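Long-range contacts in putative phosphoenolpyruvate-dependent sugar phosphotransferase system (PTS) permease (Klebsiella pneumoniae subsp. pneumoniae, PDB 3MTQ), which probably acts as the IIA component of a mannose/fructose-type sugar phosphotransferase system, passing a phosphoryl group on during sugar uptake: residues Y24-H29 against P48-L53; V82-F87 against F104-G109. All blocks are in the same frame, centred on the assembly; numbering follows the deposited sequence.

Contact 1: Y24-H29 against P48-L53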
loop_
_atom_site.group_PDB
_atom_site.type_symbol
_atom_site.label_atom_id
_atom_site.label_comp_id
_atom_site.label_asym_id
_atom_site.label_seq_id
_atom_site.Cartn_x
_atom_site.Cartn_y
_atom_site.Cartn_z
ATOM N N TYR A 24 9.021 -13.275 4.683
ATOM C CA TYR A 24 8.648 -11.885 4.408
ATOM C C TYR A 24 8.222 -11.181 5.695
ATOM O O TYR A 24 7.554 -11.791 6.569
ATOM C CB TYR A 24 7.506 -11.814 3.382
ATOM C CG TYR A 24 7.695 -12.629 2.111
ATOM C CD1 TYR A 24 8.066 -12.023 0.910
ATOM C CD2 TYR A 24 7.475 -13.999 2.105
ATOM C CE1 TYR A 24 8.222 -12.762 -0.242
ATOM C CE2 TYR A 24 7.640 -14.751 0.958
ATOM C CZ TYR A 24 8.015 -14.125 -0.216
ATOM O OH TYR A 24 8.151 -14.907 -1.340
ATOM N N ILE A 25 8.612 -9.912 5.820
ATOM C CA ILE A 25 8.173 -9.052 6.909
ATOM C C ILE A 25 7.497 -7.830 6.252
ATOM O O ILE A 25 8.073 -7.184 5.321
ATOM C CB ILE A 25 9.297 -8.554 7.810
ATOM C CG1 ILE A 25 9.932 -9.683 8.604
ATOM C CG2 ILE A 25 8.756 -7.428 8.737
ATOM C CD1 ILE A 25 11.278 -9.292 9.228
ATOM N N PHE A 26 6.268 -7.581 6.649
ATOM C CA PHE A 26 5.603 -6.323 6.344
ATOM C C PHE A 26 5.743 -5.485 7.574
ATOM O O PHE A 26 5.332 -5.905 8.705
ATOM C CB PHE A 26 4.107 -6.431 6.018
ATOM C CG PHE A 26 3.752 -7.289 4.821
ATOM C CD1 PHE A 26 4.706 -7.754 3.907
ATOM C CD2 PHE A 26 2.410 -7.580 4.592
ATOM C CE1 PHE A 26 4.314 -8.552 2.834
ATOM C CE2 PHE A 26 2.025 -8.350 3.508
ATOM C CZ PHE A 26 2.970 -8.838 2.639
ATOM N N ALA A 27 6.337 -4.307 7.394
ATOM C CA ALA A 27 6.587 -3.397 8.501
ATOM C C ALA A 27 5.992 -2.010 8.275
ATOM O O ALA A 27 6.232 -1.354 7.271
ATOM C CB ALA A 27 8.056 -3.323 8.844
ATOM N N SER A 28 5.156 -1.579 9.200
ATOM C CA SER A 28 4.448 -0.289 9.022
ATOM C C SER A 28 4.260 0.511 10.304
ATOM O O SER A 28 4.282 -0.043 11.418
ATOM C CB SER A 28 3.079 -0.530 8.355
ATOM O OG SER A 28 2.166 -1.170 9.287
ATOM N N HIS A 29 4.051 1.821 10.116
ATOM C CA HIS A 29 3.435 2.672 11.139
ATOM C C HIS A 29 2.020 2.164 11.307
ATOM O O HIS A 29 1.232 2.093 10.397
ATOM C CB HIS A 29 3.394 4.152 10.711
ATOM C CG HIS A 29 4.737 4.804 10.554
ATOM N ND1 HIS A 29 5.532 4.617 9.439
ATOM C CD2 HIS A 29 5.373 5.717 11.323
ATOM C CE1 HIS A 29 6.629 5.343 9.563
ATOM N NE2 HIS A 29 6.548 6.040 10.684
ATOM N N PRO A 48 1.590 -18.242 5.765
ATOM C CA PRO A 48 2.332 -18.613 6.954
ATOM C C PRO A 48 3.724 -17.966 7.057
ATOM O O PRO A 48 4.208 -17.771 8.163
ATOM C CB PRO A 48 2.446 -20.139 6.842
ATOM C CG PRO A 48 2.224 -20.475 5.466
ATOM C CD PRO A 48 1.384 -19.386 4.856
ATOM N N ASP A 49 4.342 -17.600 5.926
ATOM C CA ASP A 49 5.669 -17.008 5.958
ATOM C C ASP A 49 5.749 -15.490 5.820
ATOM O O ASP A 49 6.851 -14.934 5.615
ATOM C CB ASP A 49 6.541 -17.689 4.909
ATOM C CG ASP A 49 6.683 -19.174 5.188
ATOM O OD1 ASP A 49 7.035 -19.495 6.349
ATOM O OD2 ASP A 49 6.370 -19.992 4.291
ATOM N N ILE A 50 4.608 -14.814 5.969
ATOM C CA ILE A 50 4.587 -13.355 6.069
ATOM C C ILE A 50 4.372 -13.002 7.519
ATOM O O ILE A 50 3.405 -13.458 8.130
ATOM C CB ILE A 50 3.502 -12.723 5.209
ATOM C CG1 ILE A 50 3.728 -13.059 3.704
ATOM C CG2 ILE A 50 3.464 -11.205 5.461
ATOM C CD1 ILE A 50 2.617 -12.554 2.757
ATOM N N HIS A 51 5.273 -12.211 8.069
ATOM C CA HIS A 51 5.197 -11.752 9.442
ATOM C C HIS A 51 4.957 -10.288 9.394
ATOM O O HIS A 51 5.375 -9.600 8.459
ATOM C CB HIS A 51 6.479 -12.107 10.185
ATOM C CG HIS A 51 6.815 -13.554 10.057
ATOM N ND1 HIS A 51 6.406 -14.496 10.980
ATOM C CD2 HIS A 51 7.411 -14.240 9.055
ATOM C CE1 HIS A 51 6.772 -15.696 10.566
ATOM N NE2 HIS A 51 7.377 -15.568 9.398
ATOM N N THR A 52 4.250 -9.768 10.374
ATOM C CA THR A 52 3.978 -8.334 10.350
ATOM C C THR A 52 4.586 -7.637 11.559
ATOM O O THR A 52 4.562 -8.155 12.703
ATOM C CB THR A 52 2.509 -8.016 10.291
ATOM O OG1 THR A 52 1.867 -8.531 11.488
ATOM C CG2 THR A 52 1.854 -8.517 8.995
ATOM N N LEU A 53 5.125 -6.457 11.318
ATOM C CA LEU A 53 5.536 -5.587 12.397
ATOM C C LEU A 53 4.699 -4.316 12.317
ATOM O O LEU A 53 4.787 -3.572 11.351
ATOM C CB LEU A 53 7.024 -5.273 12.362
ATOM C CG LEU A 53 7.563 -4.524 13.594
ATOM C CD1 LEU A 53 9.014 -4.921 13.966
ATOM C CD2 LEU A 53 7.389 -2.986 13.513
#
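Ile50 CG2 sits squarely over one face of the Phe26 ring. It lies 3.6 Å from the ring centroid and 6° off the ring normal, a CH-pi contact. The first torsion of Ile50 puts CG1 at -61°, which leaves CG2 anti to the backbone N and over the ring. Ile50 CD1 reaches the far rim of the same ring at Phe26 CZ. Ile50 CG1 touches Tyr24 CB at 4.0 Å, so one isoleucine serves two aromatic residues. Leu37 and Ala33 of helix 32-44 cover this face of the sheet.

The segments are parallel neighbours, in register from Tyr24 with Ile50 to Ala27 with Leu53. With helix 32-44 they form a beta-alpha-beta unit of the central parallel sheet. Five backbone hydrogen bonds join them. The shortest, Leu53 N to Phe26 O, is 2.7 Å. The last, Ser28 N to Leu53 O, is 3.0 Å and nearly straight at 166°.

The other face is more loosely paired. Ala27 CB and Leu53 CB come no closer than 4.2 Å, and Leu53 also packs on Val67 and Leu70 of helix 63-72. The partly exposed His51 ring turns its edge to the strand, with CD2 3.5 Å from Tyr24 O. It also meets Phe74 edge-to-face. At the more open end, Asp49 gives its carbonyl O to Tyr24 N at 2.9 Å, while its carboxylate forms a salt bridge with Lys21.

Contact 2: V82-F87 against F104-G109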
loop_
_atom_site.group_PDB
_atom_site.type_symbol
_atom_site.label_atom_id
_atom_site.label_comp_id
_atom_site.label_asym_id
_atom_site.label_seq_id
_atom_site.Cartn_x
_atom_site.Cartn_y
_atom_site.Cartn_z
ATOM N N VAL A 82 12.150 -7.757 3.734
ATOM C CA VAL A 82 11.390 -6.785 4.527
ATOM C C VAL A 82 10.824 -5.717 3.595
ATOM O O VAL A 82 11.558 -5.133 2.735
ATOM C CB VAL A 82 12.254 -6.128 5.653
ATOM C CG1 VAL A 82 11.415 -5.235 6.544
ATOM C CG2 VAL A 82 12.979 -7.187 6.525
ATOM N N ILE A 83 9.526 -5.491 3.700
ATOM C CA ILE A 83 8.841 -4.445 2.934
ATOM C C ILE A 83 8.185 -3.509 3.944
ATOM O O ILE A 83 7.300 -3.937 4.751
ATOM C CB ILE A 83 7.741 -4.968 1.937
ATOM C CG1 ILE A 83 8.210 -6.145 1.071
ATOM C CG2 ILE A 83 7.291 -3.816 1.040
ATOM C CD1 ILE A 83 7.965 -7.544 1.668
ATOM N N THR A 84 8.642 -2.261 3.959
ATOM C CA THR A 84 8.177 -1.271 4.885
ATOM C C THR A 84 7.195 -0.333 4.202
ATOM O O THR A 84 7.153 -0.230 2.939
ATOM C CB THR A 84 9.332 -0.438 5.472
ATOM O OG1 THR A 84 9.993 0.278 4.385
ATOM C CG2 THR A 84 10.348 -1.335 6.163
ATOM N N ASP A 85 6.405 0.370 5.015
ATOM C CA ASP A 85 5.412 1.314 4.469
ATOM C C ASP A 85 6.017 2.463 3.657
ATOM O O ASP A 85 5.517 2.823 2.577
ATOM C CB ASP A 85 4.500 1.906 5.559
ATOM C CG ASP A 85 5.241 2.591 6.728
ATOM O OD1 ASP A 85 6.485 2.611 6.845
ATOM O OD2 ASP A 85 4.489 2.985 7.674
ATOM N N ILE A 86 7.066 3.076 4.194
ATOM C CA ILE A 86 7.598 4.261 3.482
ATOM C C ILE A 86 9.051 4.533 3.734
ATOM O O ILE A 86 9.558 4.499 4.843
ATOM C CB ILE A 86 6.725 5.539 3.798
ATOM C CG1 ILE A 86 7.126 6.750 2.991
ATOM C CG2 ILE A 86 6.775 5.914 5.298
ATOM C CD1 ILE A 86 6.077 7.886 3.023
ATOM N N PHE A 87 9.741 4.882 2.633
ATOM C CA PHE A 87 11.113 5.241 2.684
ATOM C C PHE A 87 11.320 6.545 3.497
ATOM O O PHE A 87 10.553 7.519 3.364
ATOM C CB PHE A 87 11.674 5.395 1.229
ATOM C CG PHE A 87 13.179 5.648 1.191
ATOM C CD1 PHE A 87 14.084 4.596 1.243
ATOM C CD2 PHE A 87 13.676 6.954 1.149
ATOM C CE1 PHE A 87 15.483 4.836 1.233
ATOM C CE2 PHE A 87 15.067 7.210 1.138
ATOM C CZ PHE A 87 15.965 6.142 1.197
ATOM N N PHE A 104 19.588 -10.606 3.243
ATOM C CA PHE A 104 18.628 -9.607 3.701
ATOM C C PHE A 104 18.312 -8.622 2.593
ATOM O O PHE A 104 19.214 -8.104 1.905
ATOM C CB PHE A 104 19.178 -8.888 4.927
ATOM C CG PHE A 104 18.251 -7.863 5.500
ATOM C CD1 PHE A 104 17.342 -8.205 6.472
ATOM C CD2 PHE A 104 18.303 -6.555 5.058
ATOM C CE1 PHE A 104 16.480 -7.264 6.989
ATOM C CE2 PHE A 104 17.460 -5.607 5.560
ATOM C CZ PHE A 104 16.546 -5.956 6.542
ATOM N N HIS A 105 17.022 -8.370 2.417
ATOM C CA HIS A 105 16.512 -7.496 1.365
ATOM C C HIS A 105 15.484 -6.548 1.935
ATOM O O HIS A 105 14.574 -6.989 2.677
ATOM C CB HIS A 105 15.912 -8.344 0.265
ATOM C CG HIS A 105 16.894 -9.278 -0.353
ATOM N ND1 HIS A 105 17.707 -8.903 -1.414
ATOM C CD2 HIS A 105 17.264 -10.529 -0.008
ATOM C CE1 HIS A 105 18.487 -9.921 -1.722
ATOM N NE2 HIS A 105 18.241 -10.915 -0.882
ATOM N N LEU A 106 15.662 -5.257 1.654
ATOM C CA LEU A 106 14.819 -4.183 2.189
ATOM C C LEU A 106 14.167 -3.449 1.041
ATOM O O LEU A 106 14.864 -2.869 0.197
ATOM C CB LEU A 106 15.609 -3.197 3.096
ATOM C CG LEU A 106 14.794 -2.066 3.778
ATOM C CD1 LEU A 106 13.655 -2.693 4.702
ATOM C CD2 LEU A 106 15.698 -1.091 4.602
ATOM N N LEU A 107 12.856 -3.565 0.948
ATOM C CA LEU A 107 12.065 -2.791 0.012
ATOM C C LEU A 107 11.261 -1.749 0.782
ATOM O O LEU A 107 10.742 -2.031 1.876
ATOM C CB LEU A 107 11.121 -3.701 -0.743
ATOM C CG LEU A 107 11.673 -4.739 -1.720
ATOM C CD1 LEU A 107 12.621 -5.771 -1.055
ATOM C CD2 LEU A 107 10.462 -5.419 -2.356
ATOM N N SER A 108 11.135 -0.567 0.214
ATOM C CA SER A 108 10.327 0.486 0.829
ATOM C C SER A 108 9.149 0.826 -0.046
ATOM O O SER A 108 9.319 1.068 -1.244
ATOM C CB SER A 108 11.152 1.755 1.034
ATOM O OG SER A 108 11.167 2.537 -0.143
ATOM N N GLY A 109 7.946 0.862 0.549
ATOM C CA GLY A 109 6.715 1.218 -0.208
ATOM C C GLY A 109 5.724 0.083 -0.387
ATOM O O GLY A 109 5.210 -0.180 -1.465
HETATM O O HOH W 1 8.450 4.286 -0.041
#
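Val82 meets the Phe104 ring obliquely, with Val82 CG2 3.5 Å from Phe104 CE1. Its CB meets Leu106 CD1 at 3.8 Å. That same methyl of Leu106 also touches Thr84 CG2 at 3.9 Å, so it bridges two residues of the facing strand. The first torsion of Thr84, 62°, turns CG2 to this apolar neighbour and leaves OG1 to bond Asn92 OD1. Phe95 of helix 90-96 covers Val82 and Leu106.

Strands 79-84 and 104-108 run parallel here. Helix 90-96 links them as a beta-alpha-beta unit at the edge of the chain's own sheet. Four backbone hydrogen bonds join the segments, among them Leu107 N to Val82 O at 2.7 Å. The last, Gly109 N to Thr84 O, is more bent at 153°. Gly109 has a positive phi of 112°, and its backbone angles suit a residue without a CB.

On the opposite face Ile83 and Leu107 lie side by side and point the same way, with Ile83 CG1, in the modelled conformer, 4.2 Å from Leu107 CD2. Beyond the strand end the chain swings across so that Phe87 CB meets the Ser108 side chain. A water accepts from Phe87 N at 3.0 Å and, in the given conformer, lies within bonding distance of Ser108 OG, at 3.2 Å. Leu107 and Ser108 also pair antiparallel with a strand of the second subunit, which continues the sheet across the interface.

In the fold
Both contacts are buried strand pairs of one parallel sheet, and each closes a beta-alpha-beta unit. They share no strand, but strands 22-29 and 79-84 are neighbours, so the two contacts lie side by side with centres about 10 Å apart. Ile25 O and Ile83 N, 2.8 Å apart, probably form one of the bonds between them. Contact 1 packs aromatic rings against an isoleucine and ends in a charged pair. Contact 2 is mostly aliphatic, holds a water, and lies against the second subunit. At the C-terminal strand ends His29 ND1 and Asp85 OD2 are 2.6 Å apart, a probable hydrogen bond that joins the two contacts.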